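A-adding tRNA nucleotidyltransferase (PDB 4WBY) adds the terminal adenosine to tRNAs ending in CC, using ATP, and so completes their 3' CCA end. Local coordinates at residues Ile116-Ile122 with Val151-Leu155; Asp163-Arg169 with Arg205-Ile210. One frame throughout, in Å; residues are numbered along the deposited sequence. Where two conformers were deposited one is given.

Interaction 1: residues Ile116-Ile122 with Val151-Leu155; sequences IRRDFTI and VIRVL
Phe-120 and Thr-121 run alongside Arg-153 and Val-154, joined by one direct backbone bond, Thr-121 N to Arg-153 O (2.9 Å). The contact belongs to the head domain of a class II tRNA nucleotidyltransferase, probably near its passage into the neck: the loop after helix 111-116, which carries the ATP-binding residues Arg-118 and Asp-119, lies against the chain leaving strand 151-152. One water joins Asp-119 O to Leu-155 N, backbone to backbone, while another links the Thr-121 hydroxyl OG1 to Val-151 O and Arg-153 N. A threonine suits this place because its hydroxyl holds that water and also bonds Asp-146, while its methyl CG2 faces the Leu-155 side chain. In the conformer given, Leu-155 directs its methyls at the bend of the loop. With CG turned away from its own carbonyl carbon (chi1 -50°), Phe-120 sets its flat ring between Asp-119 CB on one face and Ile-152 CG2 on the other, the latter a CH-pi contact 4.0 Å from the centroid. At the ring's edge, Val-154 CG1 lies 3.7 Å from Phe-120 CE1.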
ATOM      1  N   ILE A 116      12.641 -19.294   7.830  1.00 19.91           N
ATOM      2  CA  ILE A 116      13.765 -19.108   6.919  1.00 21.61           C
ATOM      3  C   ILE A 116      13.283 -18.990   5.475  1.00 21.96           C
ATOM      4  O   ILE A 116      14.025 -18.545   4.597  1.00 23.74           O
ATOM      5  CB  ILE A 116      14.785 -20.262   7.056  1.00 23.43           C
ATOM      6  CG1 ILE A 116      16.169 -19.845   6.546  1.00 27.43           C
ATOM      7  CG2 ILE A 116      14.292 -21.517   6.357  1.00 22.89           C
ATOM      8  CD1 ILE A 116      17.241 -20.905   6.789  1.00 29.69           C
ATOM      9  N   ARG A 117      12.028 -19.358   5.235  1.00 21.97           N
ATOM     10  CA  ARG A 117      11.459 -19.268   3.895  1.00 23.62           C
ATOM     11  C   ARG A 117      10.802 -17.908   3.624  1.00 24.89           C
ATOM     12  O   ARG A 117      10.256 -17.688   2.548  1.00 28.42           O
ATOM     13  CB  ARG A 117      10.433 -20.381   3.680  1.00 27.45           C
ATOM     14  CG  ARG A 117       9.252 -20.233   4.588  1.00 28.01           C
ATOM     15  CD  ARG A 117       8.079 -21.086   4.177  1.00 29.22           C
ATOM     16  NE  ARG A 117       6.980 -20.906   5.120  1.00 29.12           N
ATOM     17  CZ  ARG A 117       6.150 -19.867   5.111  1.00 32.90           C
ATOM     18  NH1 ARG A 117       6.284 -18.910   4.200  1.00 34.18           N
ATOM     19  NH2 ARG A 117       5.179 -19.788   6.011  1.00 32.07           N
ATOM     20  N   ARG A 118      10.861 -16.993   4.586  1.00 21.00           N
ATOM     21  CA  ARG A 118      10.229 -15.679   4.411  1.00 20.73           C
ATOM     22  C   ARG A 118      11.134 -14.704   3.649  1.00 20.44           C
ATOM     23  O   ARG A 118      12.203 -15.096   3.180  1.00 24.24           O
ATOM     24  CB  ARG A 118       9.818 -15.134   5.777  1.00 20.78           C
ATOM     25  CG  ARG A 118       8.617 -15.912   6.319  1.00 22.66           C
ATOM     26  CD  ARG A 118       8.419 -15.802   7.810  1.00 23.03           C
ATOM     27  NE  ARG A 118       7.405 -16.765   8.237  1.00 22.28           N
ATOM     28  CZ  ARG A 118       6.117 -16.481   8.391  1.00 19.77           C
ATOM     29  NH1 ARG A 118       5.683 -15.244   8.177  1.00 19.21           N
ATOM     30  NH2 ARG A 118       5.265 -17.434   8.783  1.00 20.47           N
ATOM     31  N   ASP A 119      10.724 -13.449   3.467  1.00 15.39           N
ATOM     32  CA  ASP A 119      11.487 -12.631   2.518  1.00 14.88           C
ATOM     33  C   ASP A 119      12.746 -11.958   3.098  1.00 13.35           C
ATOM     34  O   ASP A 119      13.840 -12.153   2.555  1.00 15.46           O
ATOM     35  CB  ASP A 119      10.600 -11.582   1.821  1.00 15.85           C
ATOM     36  CG  ASP A 119       9.719 -10.758   2.769  1.00 16.76           C
ATOM     37  OD1 ASP A 119       9.883 -10.763   4.009  1.00 16.34           O
ATOM     38  OD2 ASP A 119       8.842 -10.053   2.222  1.00 18.70           O
ATOM     39  N   PHE A 120      12.615 -11.203   4.186  1.00 12.69           N
ATOM     40  CA  PHE A 120      13.728 -10.402   4.700  1.00 12.19           C
ATOM     41  C   PHE A 120      13.900 -10.629   6.186  1.00 11.85           C
ATOM     42  O   PHE A 120      12.947 -11.013   6.870  1.00 12.65           O
ATOM     43  CB  PHE A 120      13.500  -8.919   4.382  1.00 12.78           C
ATOM     44  CG  PHE A 120      13.151  -8.692   2.950  1.00 11.21           C
ATOM     45  CD1 PHE A 120      14.084  -8.967   1.959  1.00 13.35           C
ATOM     46  CD2 PHE A 120      11.880  -8.271   2.579  1.00 13.13           C
ATOM     47  CE1 PHE A 120      13.769  -8.817   0.620  1.00 12.47           C
ATOM     48  CE2 PHE A 120      11.555  -8.111   1.239  1.00 13.74           C
ATOM     49  CZ  PHE A 120      12.500  -8.395   0.255  1.00 13.81           C
ATOM     50  N   THR A 121      15.117 -10.419   6.687  1.00 11.50           N
ATOM     51  CA  THR A 121      15.406 -10.792   8.067  1.00 12.78           C
ATOM     52  C   THR A 121      14.497 -10.077   9.061  1.00 12.59           C
ATOM     53  O   THR A 121      14.111 -10.660  10.076  1.00 13.11           O
ATOM     54  CB  THR A 121      16.870 -10.523   8.446  1.00 12.52           C
ATOM     55  OG1 THR A 121      17.160  -9.132   8.286  1.00 13.65           O
ATOM     56  CG2 THR A 121      17.824 -11.352   7.572  1.00 14.68           C
ATOM     57  N   ILE A 122      14.127  -8.833   8.774  1.00 11.84           N
ATOM     58  CA  ILE A 122      13.309  -8.097   9.728  1.00 12.54           C
ATOM     59  C   ILE A 122      11.875  -8.627   9.758  1.00 11.98           C
ATOM     60  O   ILE A 122      11.122  -8.307  10.678  1.00 13.12           O
ATOM     61  CB  ILE A 122      13.300  -6.578   9.447  1.00 12.64           C
ATOM     62  CG1 ILE A 122      12.691  -6.265   8.074  1.00 12.76           C
ATOM     63  CG2 ILE A 122      14.705  -5.985   9.626  1.00 14.77           C
ATOM     64  CD1 ILE A 122      12.437  -4.777   7.839  1.00 15.43           C
ATOM     65  N   VAL A 151      18.599  -2.085   7.701  1.00 12.40           N
ATOM     66  CA  VAL A 151      18.989  -2.877   6.547  1.00 12.60           C
ATOM     67  C   VAL A 151      17.898  -3.855   6.112  1.00 11.41           C
ATOM     68  O   VAL A 151      17.338  -4.589   6.932  1.00 12.50           O
ATOM     69  CB  VAL A 151      20.289  -3.676   6.851  1.00 15.58           C
ATOM     70  CG1 VAL A 151      20.536  -4.736   5.788  1.00 18.70           C
ATOM     71  CG2 VAL A 151      21.479  -2.714   6.968  1.00 19.02           C
ATOM     72  N   ILE A 152      17.605  -3.850   4.812  1.00 12.55           N
ATOM     73  CA  ILE A 152      16.800  -4.890   4.170  1.00 11.59           C
ATOM     74  C   ILE A 152      17.738  -5.972   3.625  1.00 10.75           C
ATOM     75  O   ILE A 152      18.566  -5.711   2.751  1.00 12.81           O
ATOM     76  CB  ILE A 152      15.926  -4.321   3.029  1.00 12.19           C
ATOM     77  CG1 ILE A 152      14.975  -3.237   3.556  1.00 13.73           C
ATOM     78  CG2 ILE A 152      15.150  -5.429   2.329  1.00 14.00           C
ATOM     79  CD1 ILE A 152      14.006  -3.697   4.640  1.00 14.44           C
ATOM     80  N   ARG A 153      17.590  -7.188   4.137  1.00 11.29           N
ATOM     81  CA  ARG A 153      18.480  -8.299   3.832  1.00 11.16           C
ATOM     82  C   ARG A 153      17.674  -9.558   3.572  1.00 10.64           C
ATOM     83  O   ARG A 153      16.826  -9.924   4.393  1.00 12.04           O
ATOM     84  CB  ARG A 153      19.436  -8.543   5.008  1.00 11.87           C
ATOM     85  CG  ARG A 153      20.531  -9.540   4.713  1.00 13.26           C
ATOM     86  CD  ARG A 153      21.275  -9.960   5.965  1.00 15.21           C
ATOM     87  NE  ARG A 153      21.760  -8.806   6.717  1.00 15.45           N
ATOM     88  CZ  ARG A 153      22.898  -8.166   6.481  1.00 16.42           C
ATOM     89  NH1 ARG A 153      23.710  -8.568   5.502  1.00 18.29           N
ATOM     90  NH2 ARG A 153      23.218  -7.117   7.230  1.00 17.96           N
ATOM     91  N   VAL A 154      17.934 -10.238   2.454  1.00 11.87           N
ATOM     92  CA  VAL A 154      17.280 -11.523   2.213  1.00 12.21           C
ATOM     93  C   VAL A 154      17.823 -12.613   3.155  1.00 12.31           C
ATOM     94  O   VAL A 154      18.906 -12.478   3.738  1.00 15.34           O
ATOM     95  CB  VAL A 154      17.431 -11.983   0.738  1.00 13.79           C
ATOM     96  CG1 VAL A 154      16.654 -11.049  -0.192  1.00 15.08           C
ATOM     97  CG2 VAL A 154      18.907 -12.106   0.341  1.00 14.77           C
ATOM     98  N   LEU A 155      17.066 -13.695   3.283  1.00 12.25           N
ATOM     99  CA  LEU A 155      17.406 -14.787   4.200  1.00 13.77           C
ATOM    100  C   LEU A 155      18.415 -15.775   3.631  1.00 14.12           C
ATOM    101  O   LEU A 155      19.066 -16.513   4.385  1.00 18.53           O
ATOM    102  CB  LEU A 155      16.136 -15.542   4.610  0.50 16.88           C
ATOM    103  CG  LEU A 155      14.964 -14.701   5.133  0.50 23.03           C
ATOM    104  CD1 LEU A 155      13.896 -15.585   5.745  0.50 28.44           C
ATOM    105  CD2 LEU A 155      15.425 -13.681   6.137  0.50 19.90           C
TER
HETATM  106  O   HOH W   1      14.749 -14.442   1.551  1.00 16.97           O
HETATM  107  O   HOH W   2      16.091  -7.199   6.641  1.00 13.22           O

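Interaction 2: residues Asp163-Arg169 with Arg205-Ile210; sequences DPVRILR and RLINEI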
ATOM      1  N   ASP A 163      11.962 -16.183  -5.946  1.00 15.67           N
ATOM      2  CA  ASP A 163      10.734 -15.397  -6.017  1.00 14.76           C
ATOM      3  C   ASP A 163      11.043 -13.953  -6.380  1.00 14.18           C
ATOM      4  O   ASP A 163      11.246 -13.111  -5.493  1.00 14.36           O
ATOM      5  CB  ASP A 163       9.963 -15.451  -4.695  1.00 17.43           C
ATOM      6  CG  ASP A 163       8.594 -14.803  -4.804  1.00 22.07           C
ATOM      7  OD1 ASP A 163       8.239 -14.339  -5.916  1.00 25.02           O
ATOM      8  OD2 ASP A 163       7.867 -14.761  -3.788  1.00 25.33           O
ATOM      9  N   PRO A 164      11.074 -13.656  -7.687  1.00 14.87           N
ATOM     10  CA  PRO A 164      11.450 -12.305  -8.122  1.00 14.98           C
ATOM     11  C   PRO A 164      10.496 -11.201  -7.663  1.00 13.98           C
ATOM     12  O   PRO A 164      10.896 -10.044  -7.689  1.00 14.82           O
ATOM     13  CB  PRO A 164      11.459 -12.420  -9.654  1.00 17.66           C
ATOM     14  CG  PRO A 164      11.725 -13.869  -9.931  1.00 18.50           C
ATOM     15  CD  PRO A 164      11.038 -14.618  -8.807  1.00 16.57           C
ATOM     16  N   VAL A 165       9.278 -11.529  -7.231  1.00 14.68           N
ATOM     17  CA  VAL A 165       8.410 -10.502  -6.661  1.00 14.43           C
ATOM     18  C   VAL A 165       9.064  -9.858  -5.436  1.00 13.67           C
ATOM     19  O   VAL A 165       8.795  -8.699  -5.112  1.00 14.46           O
ATOM     20  CB  VAL A 165       7.036 -11.070  -6.289  1.00 17.52           C
ATOM     21  CG1 VAL A 165       6.100  -9.950  -5.856  1.00 19.94           C
ATOM     22  CG2 VAL A 165       6.451 -11.800  -7.486  1.00 22.49           C
ATOM     23  N   ARG A 166       9.952 -10.591  -4.777  1.00 12.13           N
ATOM     24  CA  ARG A 166      10.669 -10.025  -3.634  1.00 12.52           C
ATOM     25  C   ARG A 166      11.549  -8.840  -4.008  1.00 12.19           C
ATOM     26  O   ARG A 166      11.903  -8.052  -3.142  1.00 13.22           O
ATOM     27  CB  ARG A 166      11.520 -11.093  -2.947  1.00 12.75           C
ATOM     28  CG  ARG A 166      10.695 -12.154  -2.254  1.00 13.64           C
ATOM     29  CD  ARG A 166      11.594 -13.243  -1.712  1.00 15.32           C
ATOM     30  NE  ARG A 166      10.829 -14.282  -1.046  1.00 17.85           N
ATOM     31  CZ  ARG A 166      11.208 -15.558  -0.986  1.00 21.68           C
ATOM     32  NH1 ARG A 166      12.341 -15.964  -1.563  1.00 23.38           N
ATOM     33  NH2 ARG A 166      10.442 -16.434  -0.367  1.00 26.41           N
ATOM     34  N   ILE A 167      11.921  -8.731  -5.282  1.00 11.85           N
ATOM     35  CA  ILE A 167      12.641  -7.550  -5.759  1.00 12.30           C
ATOM     36  C   ILE A 167      11.826  -6.290  -5.462  1.00 12.58           C
ATOM     37  O   ILE A 167      12.333  -5.313  -4.902  1.00 14.05           O
ATOM     38  CB  ILE A 167      12.928  -7.638  -7.274  1.00 12.74           C
ATOM     39  CG1 ILE A 167      13.896  -8.793  -7.576  1.00 13.94           C
ATOM     40  CG2 ILE A 167      13.449  -6.303  -7.830  1.00 14.93           C
ATOM     41  CD1 ILE A 167      13.947  -9.169  -9.052  1.00 16.74           C
ATOM     42  N   LEU A 168      10.556  -6.311  -5.852  1.00 12.91           N
ATOM     43  CA  LEU A 168       9.680  -5.174  -5.587  1.00 12.68           C
ATOM     44  C   LEU A 168       9.410  -5.022  -4.090  1.00 12.20           C
ATOM     45  O   LEU A 168       9.388  -3.898  -3.575  1.00 14.09           O
ATOM     46  CB  LEU A 168       8.357  -5.307  -6.359  1.00 14.01           C
ATOM     47  CG  LEU A 168       8.426  -5.292  -7.888  1.00 16.88           C
ATOM     48  CD1 LEU A 168       7.016  -5.326  -8.462  1.00 19.95           C
ATOM     49  CD2 LEU A 168       9.199  -4.096  -8.424  1.00 20.53           C
ATOM     50  N   ARG A 169       9.197  -6.139  -3.393  1.00 11.90           N
ATOM     51  CA  ARG A 169       8.899  -6.080  -1.959  1.00 12.28           C
ATOM     52  C   ARG A 169      10.057  -5.449  -1.187  1.00 11.77           C
ATOM     53  O   ARG A 169       9.833  -4.674  -0.257  1.00 12.38           O
ATOM     54  CB  ARG A 169       8.611  -7.473  -1.394  1.00 14.62           C
ATOM     55  CG  ARG A 169       7.350  -8.118  -1.931  1.00 18.10           C
ATOM     56  CD  ARG A 169       7.116  -9.493  -1.306  1.00 22.53           C
ATOM     57  NE  ARG A 169       7.079  -9.461   0.148  1.00 26.05           N
ATOM     58  CZ  ARG A 169       5.971  -9.315   0.872  1.00 27.93           C
ATOM     59  NH1 ARG A 169       4.792  -9.169   0.276  1.00 28.07           N
ATOM     60  NH2 ARG A 169       6.046  -9.307   2.198  1.00 27.98           N
ATOM     61  N   ARG A 205       1.220 -11.586  -9.564  1.00 20.37           N
ATOM     62  CA  ARG A 205       1.869 -11.329  -8.286  1.00 20.13           C
ATOM     63  C   ARG A 205       2.674 -10.028  -8.315  1.00 18.03           C
ATOM     64  O   ARG A 205       2.731  -9.313  -7.312  1.00 18.33           O
ATOM     65  CB  ARG A 205       2.742 -12.520  -7.889  1.00 23.88           C
ATOM     66  CG  ARG A 205       1.900 -13.745  -7.572  1.00 28.98           C
ATOM     67  CD  ARG A 205       2.705 -14.888  -6.987  1.00 31.17           C
ATOM     68  NE  ARG A 205       3.314 -14.539  -5.709  1.00 32.25           N
ATOM     69  CZ  ARG A 205       4.623 -14.567  -5.477  1.00 31.96           C
ATOM     70  NH1 ARG A 205       5.460 -14.952  -6.432  1.00 35.56           N
ATOM     71  NH2 ARG A 205       5.096 -14.230  -4.287  1.00 34.34           N
ATOM     72  N   LEU A 206       3.276  -9.702  -9.457  1.00 16.86           N
ATOM     73  CA  LEU A 206       3.948  -8.406  -9.599  1.00 17.19           C
ATOM     74  C   LEU A 206       2.950  -7.260  -9.479  1.00 18.13           C
ATOM     75  O   LEU A 206       3.196  -6.275  -8.786  1.00 18.12           O
ATOM     76  CB  LEU A 206       4.684  -8.302 -10.935  1.00 20.45           C
ATOM     77  CG  LEU A 206       5.888  -9.212 -11.138  1.00 21.38           C
ATOM     78  CD1 LEU A 206       6.515  -8.978 -12.509  1.00 24.72           C
ATOM     79  CD2 LEU A 206       6.912  -8.992 -10.026  1.00 24.32           C
ATOM     80  N   ILE A 207       1.821  -7.395 -10.169  1.00 18.48           N
ATOM     81  CA  ILE A 207       0.787  -6.367 -10.151  1.00 20.23           C
ATOM     82  C   ILE A 207       0.257  -6.181  -8.725  1.00 19.85           C
ATOM     83  O   ILE A 207       0.083  -5.046  -8.261  1.00 19.47           O
ATOM     84  CB  ILE A 207      -0.374  -6.715 -11.119  1.00 21.61           C
ATOM     85  CG1 ILE A 207      -0.060  -6.272 -12.561  1.00 31.58           C
ATOM     86  CG2 ILE A 207      -1.672  -6.020 -10.702  1.00 24.10           C
ATOM     87  CD1 ILE A 207       1.291  -6.635 -13.091  1.00 38.47           C
ATOM     88  N   ASN A 208       0.038  -7.288  -8.017  1.00 18.56           N
ATOM     89  CA  ASN A 208      -0.448  -7.203  -6.644  1.00 18.55           C
ATOM     90  C   ASN A 208       0.526  -6.449  -5.754  1.00 17.17           C
ATOM     91  O   ASN A 208       0.121  -5.702  -4.868  1.00 18.28           O
ATOM     92  CB  ASN A 208      -0.707  -8.597  -6.061  1.00 23.69           C
ATOM     93  CG  ASN A 208      -1.938  -9.252  -6.640  1.00 33.13           C
ATOM     94  OD1 ASN A 208      -2.809  -8.584  -7.201  1.00 35.89           O
ATOM     95  ND2 ASN A 208      -2.026 -10.572  -6.496  1.00 38.04           N
ATOM     96  N   GLU A 209       1.818  -6.631  -5.999  1.00 15.65           N
ATOM     97  CA  GLU A 209       2.816  -5.963  -5.174  1.00 16.14           C
ATOM     98  C   GLU A 209       2.860  -4.462  -5.487  1.00 16.56           C
ATOM     99  O   GLU A 209       3.019  -3.641  -4.579  1.00 16.79           O
ATOM    100  CB  GLU A 209       4.186  -6.628  -5.359  1.00 17.18           C
ATOM    101  CG  GLU A 209       5.350  -5.908  -4.705  1.00 18.16           C
ATOM    102  CD  GLU A 209       5.167  -5.637  -3.219  1.00 16.61           C
ATOM    103  OE1 GLU A 209       4.476  -6.403  -2.510  1.00 18.57           O
ATOM    104  OE2 GLU A 209       5.735  -4.638  -2.751  1.00 17.44           O
ATOM    105  N   ILE A 210       2.672  -4.084  -6.755  1.00 16.62           N
ATOM    106  CA  ILE A 210       2.626  -2.658  -7.081  1.00 15.73           C
ATOM    107  C   ILE A 210       1.399  -2.014  -6.426  1.00 14.97           C
ATOM    108  O   ILE A 210       1.463  -0.877  -5.942  1.00 16.53           O
ATOM    109  CB  ILE A 210       2.616  -2.415  -8.599  1.00 17.16           C
ATOM    110  CG1 ILE A 210       3.913  -2.951  -9.211  1.00 18.76           C
ATOM    111  CG2 ILE A 210       2.471  -0.928  -8.907  1.00 17.83           C
ATOM    112  CD1 ILE A 210       3.969  -2.863 -10.738  1.00 22.59           C
TER
HETATM  113  O   HOH W   3       6.930  -2.663  -4.148  1.00 15.62           O
HETATM  114  O   HOH W   4       3.702  -8.958  -2.444  1.00 24.23           O
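Asp-163 OD1 takes two N-H groups from opposite faces of its carboxylate: Arg-205 NH1 at 2.9 Å and, more distantly, Val-165 N at 3.3 Å. The second is a capping bond at the start of helix 165-177, which packs nearly parallel to helix 203-214, their short segments 6° apart with axes 9.5 Å from each other; both helices contribute to the ATP-binding site. Arg-205 grips the carboxylate end-on, its NH2 reaching the syn lone pair of Asp-163 OD2 (2.9 Å), although the two planes are turned 37° apart. With an alanine here instead of Asp-163, the Arg-205 guanidinium is likely to lose its anionic mate and be freer to turn, and Val-165 N to lose its capping acceptor. Val-165, short and branched, fits beneath the arginine: CG2 lies over one guanidinium face and also touches Leu-206 CD2. Leu-168 fills the next apolar space, its CD1 against Leu-206 and Ile-210. Glu-209 is buried, and its chain, bent at chi2 (54°), folds CG against Leu-168 CB (3.5 Å). Its carboxylate pairs with Arg-172, while Arg-169, whose NE binds Asp-119, is linked to it through water: the bridging molecule lies 2.9 Å from Arg-169 NH1 and 2.7 Å from Glu-209 OE1.

Overall arrangement
The two contacts follow one another along the chain and join different elements, yet both carry residues of the ATP site. Interaction 1 is partly buried and ties a loop to an extended segment, so peptide groups and waters do much of the holding, with hydrophobic side chains filling the bends. Interaction 2 is a buried pairing of two helices whose backbone polar groups are largely spent within each helix; side chains therefore do the joining, an apolar seam flanked by charged groups. The two meet directly through the salt bridge from Asp-119 OD2 to Arg-169 NE (2.8 Å), and the Phe-120 ring packs against the backbone of helix 165-177 at Arg-166 and Arg-169.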